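Local coordinates for uncharacterized protein (Bacteroides ovatus, PDB 3NQK), which is of unknown function and joins an N-terminal DUF4973 domain of the E-set clan to a C-terminal BT_3044-like domain, both rich in beta strands, at residues Q55-L68 / V126-A138. Sequence-based numbering, arbitrary orientation.
Sequences QDRDIHIAVDKDTL and VLPLTIVDDGSYA
Asp64 N, at the N-cap of helix 65-76, donates to Pro128 O over 2.9 Å, approaching from above the carbonyl plane, 40° out of it. Where the helix begins, Leu68 CD1 packs against Val126 CG1, 3.8 Å away. From here the segments pair as antiparallel strands of the mixed sheet in the DUF4973 region. Ala62 and Thr130 form a hydrogen-bonded pair, Ala62 N to Thr130 O and Thr130 N to Ala62 O, each 3.0 Å. A beta bulge then shifts the register by one residue: Ile61 pairs with Ile131, but His60 pairs with Asp133. On one face Ile61 CD1 meets Ile131 CG1 at 3.8 Å, and the pair touches Phe15, with Ile61 also meeting Ile45, both from the four-stranded sheet that includes strands 12-15 and 38-48. On the other, the His60 ring lies beside the Asp133 carboxylate, their planes 14° apart; a water bridges NE2 and OD2, and ND1 bonds Glu97.

Beyond the bulge, Arg57 NE donates to Asp134 O over 3.1 Å, almost straight and in the guanidinium plane. A bend at chi3 (89°) folds the arginine back to this carbonyl, and NH2 passes on to Ser136 CB, while NH1 is held by Asn53. Cut back to an alanine, Arg57 would probably leave Asp134 O without this donor and Asn53 OD1 without its guanidinium partner. Behind that bond two Asx turns shape the chain: Asp134 OD1 accepts from Ser136 N and, at 2.8 Å, from Ser136 OG, both on the same face of the carboxylate, and Asp133 OD1 takes Gly135 N. Gly135 CA packs against Arg57 CB, at a positive phi that favours glycine.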
loop_
_atom_site.group_PDB
_atom_site.type_symbol
_atom_site.label_atom_id
_atom_site.label_comp_id
_atom_site.label_asym_id
_atom_site.label_seq_id
_atom_site.Cartn_x
_atom_site.Cartn_y
_atom_site.Cartn_z
ATOM N N GLN A 55 -5.603 10.492 27.206
ATOM C CA GLN A 55 -6.741 9.713 27.732
ATOM C C GLN A 55 -6.851 8.354 27.054
ATOM O O GLN A 55 -6.723 8.255 25.837
ATOM C CB GLN A 55 -8.074 10.472 27.505
ATOM C CG GLN A 55 -8.183 11.861 28.183
ATOM C CD GLN A 55 -9.624 12.475 28.084
ATOM O OE1 GLN A 55 -10.631 11.792 28.339
ATOM N NE2 GLN A 55 -9.700 13.762 27.750
ATOM N N ASP A 56 -7.063 7.300 27.842
ATOM C CA ASP A 56 -7.510 6.039 27.276
ATOM C C ASP A 56 -8.920 6.329 26.804
ATOM O O ASP A 56 -9.710 6.909 27.539
ATOM C CB ASP A 56 -7.510 4.901 28.311
ATOM C CG ASP A 56 -6.101 4.295 28.544
ATOM O OD1 ASP A 56 -5.269 4.920 29.262
ATOM O OD2 ASP A 56 -5.863 3.159 28.072
ATOM N N ARG A 57 -9.204 6.030 25.546
ATOM C CA ARG A 57 -10.495 6.359 24.972
ATOM C C ARG A 57 -11.150 5.136 24.394
ATOM O O ARG A 57 -10.548 4.411 23.599
ATOM C CB ARG A 57 -10.348 7.435 23.885
ATOM C CG ARG A 57 -9.446 8.596 24.294
ATOM C CD ARG A 57 -9.148 9.540 23.148
ATOM N NE ARG A 57 -10.149 10.593 23.038
ATOM C CZ ARG A 57 -9.930 11.887 23.298
ATOM N NH1 ARG A 57 -8.722 12.319 23.644
ATOM N NH2 ARG A 57 -10.922 12.762 23.153
ATOM N N ASP A 58 -12.353 4.854 24.879
ATOM C CA ASP A 58 -13.196 3.846 24.298
ATOM C C ASP A 58 -14.173 4.567 23.402
ATOM O O ASP A 58 -15.060 5.259 23.883
ATOM C CB ASP A 58 -13.929 3.049 25.391
ATOM C CG ASP A 58 -13.017 2.046 26.093
ATOM O OD1 ASP A 58 -12.388 1.205 25.393
ATOM O OD2 ASP A 58 -12.935 2.089 27.342
ATOM N N ILE A 59 -13.961 4.461 22.093
ATOM C CA ILE A 59 -14.765 5.184 21.115
ATOM C C ILE A 59 -15.901 4.325 20.640
ATOM O O ILE A 59 -15.718 3.149 20.361
ATOM C CB ILE A 59 -13.896 5.619 19.913
ATOM C CG1 ILE A 59 -12.824 6.617 20.380
ATOM C CG2 ILE A 59 -14.764 6.250 18.804
ATOM C CD1 ILE A 59 -11.631 6.732 19.455
ATOM N N HIS A 60 -17.089 4.900 20.561
ATOM C CA HIS A 60 -18.266 4.142 20.126
ATOM C C HIS A 60 -18.715 4.592 18.752
ATOM O O HIS A 60 -18.849 5.793 18.497
ATOM C CB HIS A 60 -19.408 4.299 21.128
ATOM C CG HIS A 60 -19.115 3.708 22.477
ATOM N ND1 HIS A 60 -19.702 2.541 22.923
ATOM C CD2 HIS A 60 -18.303 4.126 23.477
ATOM C CE1 HIS A 60 -19.263 2.268 24.140
ATOM N NE2 HIS A 60 -18.413 3.214 24.499
ATOM N N ILE A 61 -18.936 3.617 17.860
ATOM C CA ILE A 61 -19.371 3.884 16.499
ATOM C C ILE A 61 -20.750 3.278 16.281
ATOM O O ILE A 61 -21.020 2.166 16.725
ATOM C CB ILE A 61 -18.433 3.239 15.471
ATOM C CG1 ILE A 61 -16.958 3.409 15.875
ATOM C CG2 ILE A 61 -18.692 3.808 14.103
ATOM C CD1 ILE A 61 -16.458 4.775 15.716
ATOM N N ALA A 62 -21.605 3.987 15.561
ATOM C CA ALA A 62 -22.950 3.483 15.266
ATOM C C ALA A 62 -23.374 3.862 13.864
ATOM O O ALA A 62 -22.947 4.899 13.326
ATOM C CB ALA A 62 -23.965 4.014 16.288
ATOM N N VAL A 63 -24.177 2.994 13.251
ATOM C CA VAL A 63 -24.754 3.280 11.964
ATOM C C VAL A 63 -25.749 4.438 12.154
ATOM O O VAL A 63 -26.438 4.495 13.160
ATOM C CB VAL A 63 -25.469 2.043 11.404
ATOM C CG1 VAL A 63 -26.144 2.358 10.072
ATOM C CG2 VAL A 63 -24.478 0.888 11.256
ATOM N N ASP A 64 -25.751 5.395 11.228
ATOM C CA ASP A 64 -26.576 6.603 11.373
ATOM C C ASP A 64 -27.606 6.717 10.249
ATOM O O ASP A 64 -27.371 7.372 9.231
ATOM C CB ASP A 64 -25.693 7.853 11.410
ATOM C CG ASP A 64 -26.491 9.137 11.680
ATOM O OD1 ASP A 64 -27.683 9.046 12.050
ATOM O OD2 ASP A 64 -25.909 10.232 11.550
ATOM N N LYS A 65 -28.766 6.117 10.476
ATOM C CA LYS A 65 -29.843 6.118 9.510
ATOM C C LYS A 65 -30.168 7.561 9.037
ATOM O O LYS A 65 -30.199 7.845 7.816
ATOM C CB LYS A 65 -31.095 5.464 10.151
ATOM C CG LYS A 65 -32.172 4.981 9.166
ATOM C CD LYS A 65 -33.346 4.248 9.905
ATOM N N ASP A 66 -30.299 8.479 10.010
ATOM C CA ASP A 66 -30.834 9.840 9.754
ATOM C C ASP A 66 -29.975 10.723 8.854
ATOM O O ASP A 66 -30.501 11.436 8.013
ATOM C CB ASP A 66 -31.101 10.572 11.080
ATOM C CG ASP A 66 -32.228 9.932 11.891
ATOM O OD1 ASP A 66 -33.028 9.164 11.309
ATOM O OD2 ASP A 66 -32.313 10.204 13.107
ATOM N N THR A 67 -28.672 10.719 9.054
ATOM C CA THR A 67 -27.803 11.580 8.249
ATOM C C THR A 67 -27.958 11.283 6.760
ATOM O O THR A 67 -28.000 12.198 5.939
ATOM C CB THR A 67 -26.331 11.435 8.640
ATOM O OG1 THR A 67 -26.110 12.048 9.923
ATOM C CG2 THR A 67 -25.443 12.110 7.614
ATOM N N LEU A 68 -28.081 10.006 6.423
ATOM C CA LEU A 68 -28.203 9.593 5.043
ATOM C C LEU A 68 -29.485 10.112 4.427
ATOM O O LEU A 68 -29.469 10.663 3.340
ATOM C CB LEU A 68 -28.157 8.076 4.941
ATOM C CG LEU A 68 -27.994 7.514 3.531
ATOM C CD1 LEU A 68 -26.757 8.072 2.868
ATOM C CD2 LEU A 68 -27.936 6.000 3.579
ATOM N N VAL A 126 -24.560 2.961 0.640
ATOM C CA VAL A 126 -23.802 3.806 1.537
ATOM C C VAL A 126 -23.922 3.304 2.961
ATOM O O VAL A 126 -24.993 2.880 3.394
ATOM C CB VAL A 126 -24.254 5.252 1.451
ATOM C CG1 VAL A 126 -23.542 6.099 2.491
ATOM C CG2 VAL A 126 -23.992 5.793 0.038
ATOM N N LEU A 127 -22.786 3.261 3.645
ATOM C CA LEU A 127 -22.711 2.850 5.043
ATOM C C LEU A 127 -22.393 4.066 5.858
ATOM O O LEU A 127 -21.255 4.544 5.842
ATOM C CB LEU A 127 -21.609 1.802 5.228
ATOM C CG LEU A 127 -21.394 1.297 6.649
ATOM C CD1 LEU A 127 -22.662 0.713 7.186
ATOM C CD2 LEU A 127 -20.270 0.256 6.682
ATOM N N PRO A 128 -23.399 4.630 6.517
ATOM C CA PRO A 128 -23.232 5.860 7.272
ATOM C C PRO A 128 -22.783 5.598 8.683
ATOM O O PRO A 128 -23.509 4.965 9.455
ATOM C CB PRO A 128 -24.625 6.441 7.278
ATOM C CG PRO A 128 -25.494 5.275 7.286
ATOM C CD PRO A 128 -24.795 4.220 6.468
ATOM N N LEU A 129 -21.588 6.078 9.017
ATOM C CA LEU A 129 -21.017 5.883 10.343
ATOM C C LEU A 129 -20.908 7.195 11.064
ATOM O O LEU A 129 -20.533 8.210 10.480
ATOM C CB LEU A 129 -19.636 5.253 10.243
ATOM C CG LEU A 129 -19.585 3.911 9.520
ATOM C CD1 LEU A 129 -18.141 3.421 9.395
ATOM C CD2 LEU A 129 -20.435 2.905 10.234
ATOM N N THR A 130 -21.258 7.176 12.337
ATOM C CA THR A 130 -21.152 8.337 13.176
ATOM C C THR A 130 -20.475 7.921 14.483
ATOM O O THR A 130 -20.596 6.768 14.926
ATOM C CB THR A 130 -22.561 8.950 13.474
ATOM O OG1 THR A 130 -22.420 10.247 14.065
ATOM C CG2 THR A 130 -23.351 8.053 14.423
ATOM N N ILE A 131 -19.711 8.830 15.057
ATOM C CA ILE A 131 -19.072 8.589 16.339
ATOM C C ILE A 131 -19.957 9.156 17.398
ATOM O O ILE A 131 -19.997 10.376 17.594
ATOM C CB ILE A 131 -17.709 9.261 16.413
ATOM C CG1 ILE A 131 -16.742 8.557 15.483
ATOM C CG2 ILE A 131 -17.171 9.239 17.843
ATOM C CD1 ILE A 131 -15.401 9.128 15.486
ATOM N N VAL A 132 -20.686 8.280 18.085
ATOM C CA VAL A 132 -21.642 8.710 19.097
ATOM C C VAL A 132 -20.979 9.049 20.475
ATOM O O VAL A 132 -21.625 9.619 21.340
ATOM C CB VAL A 132 -22.782 7.648 19.282
ATOM C CG1 VAL A 132 -23.491 7.414 17.967
ATOM C CG2 VAL A 132 -22.229 6.334 19.824
ATOM N N ASP A 133 -19.697 8.695 20.643
ATOM C CA ASP A 133 -18.923 9.010 21.896
ATOM C C ASP A 133 -17.420 8.933 21.615
ATOM O O ASP A 133 -16.912 7.871 21.260
ATOM C CB ASP A 133 -19.287 8.036 23.033
ATOM C CG ASP A 133 -18.429 8.257 24.326
ATOM O OD1 ASP A 133 -17.890 9.373 24.529
ATOM O OD2 ASP A 133 -18.329 7.316 25.137
ATOM N N ASP A 134 -16.713 10.052 21.800
ATOM C CA ASP A 134 -15.261 10.134 21.445
ATOM C C ASP A 134 -14.317 9.674 22.563
ATOM O O ASP A 134 -13.105 9.923 22.496
ATOM C CB ASP A 134 -14.879 11.568 20.979
ATOM C CG ASP A 134 -14.972 12.615 22.100
ATOM O OD1 ASP A 134 -15.196 12.251 23.277
ATOM O OD2 ASP A 134 -14.805 13.809 21.794
ATOM N N GLY A 135 -14.878 9.058 23.608
ATOM C CA GLY A 135 -14.074 8.470 24.688
ATOM C C GLY A 135 -13.588 9.437 25.756
ATOM O O GLY A 135 -13.049 9.003 26.781
ATOM N N SER A 136 -13.796 10.741 25.536
ATOM C CA SER A 136 -13.345 11.771 26.483
ATOM C C SER A 136 -14.332 11.936 27.634
ATOM O O SER A 136 -15.485 11.510 27.534
ATOM C CB SER A 136 -13.160 13.111 25.767
ATOM O OG SER A 136 -14.398 13.708 25.479
ATOM N N TYR A 137 -13.891 12.617 28.699
ATOM C CA TYR A 137 -14.704 12.762 29.917
ATOM C C TYR A 137 -15.973 13.625 29.705
ATOM O O TYR A 137 -15.949 14.624 28.984
ATOM C CB TYR A 137 -13.853 13.332 31.092
ATOM C CG TYR A 137 -14.668 13.556 32.360
ATOM C CD1 TYR A 137 -15.293 12.479 33.010
ATOM C CD2 TYR A 137 -14.867 14.841 32.877
ATOM C CE1 TYR A 137 -16.089 12.675 34.142
ATOM C CE2 TYR A 137 -15.661 15.049 34.018
ATOM C CZ TYR A 137 -16.271 13.955 34.642
ATOM O OH TYR A 137 -17.069 14.138 35.758
ATOM N N ALA A 138 -17.068 13.222 30.368
ATOM C CA ALA A 138 -18.360 13.920 30.278
ATOM C C ALA A 138 -18.981 13.718 28.897
ATOM O O ALA A 138 -19.542 12.663 28.623
ATOM C CB ALA A 138 -18.203 15.435 30.608
HETATM O O HOH W 1 -16.691 4.872 26.555
#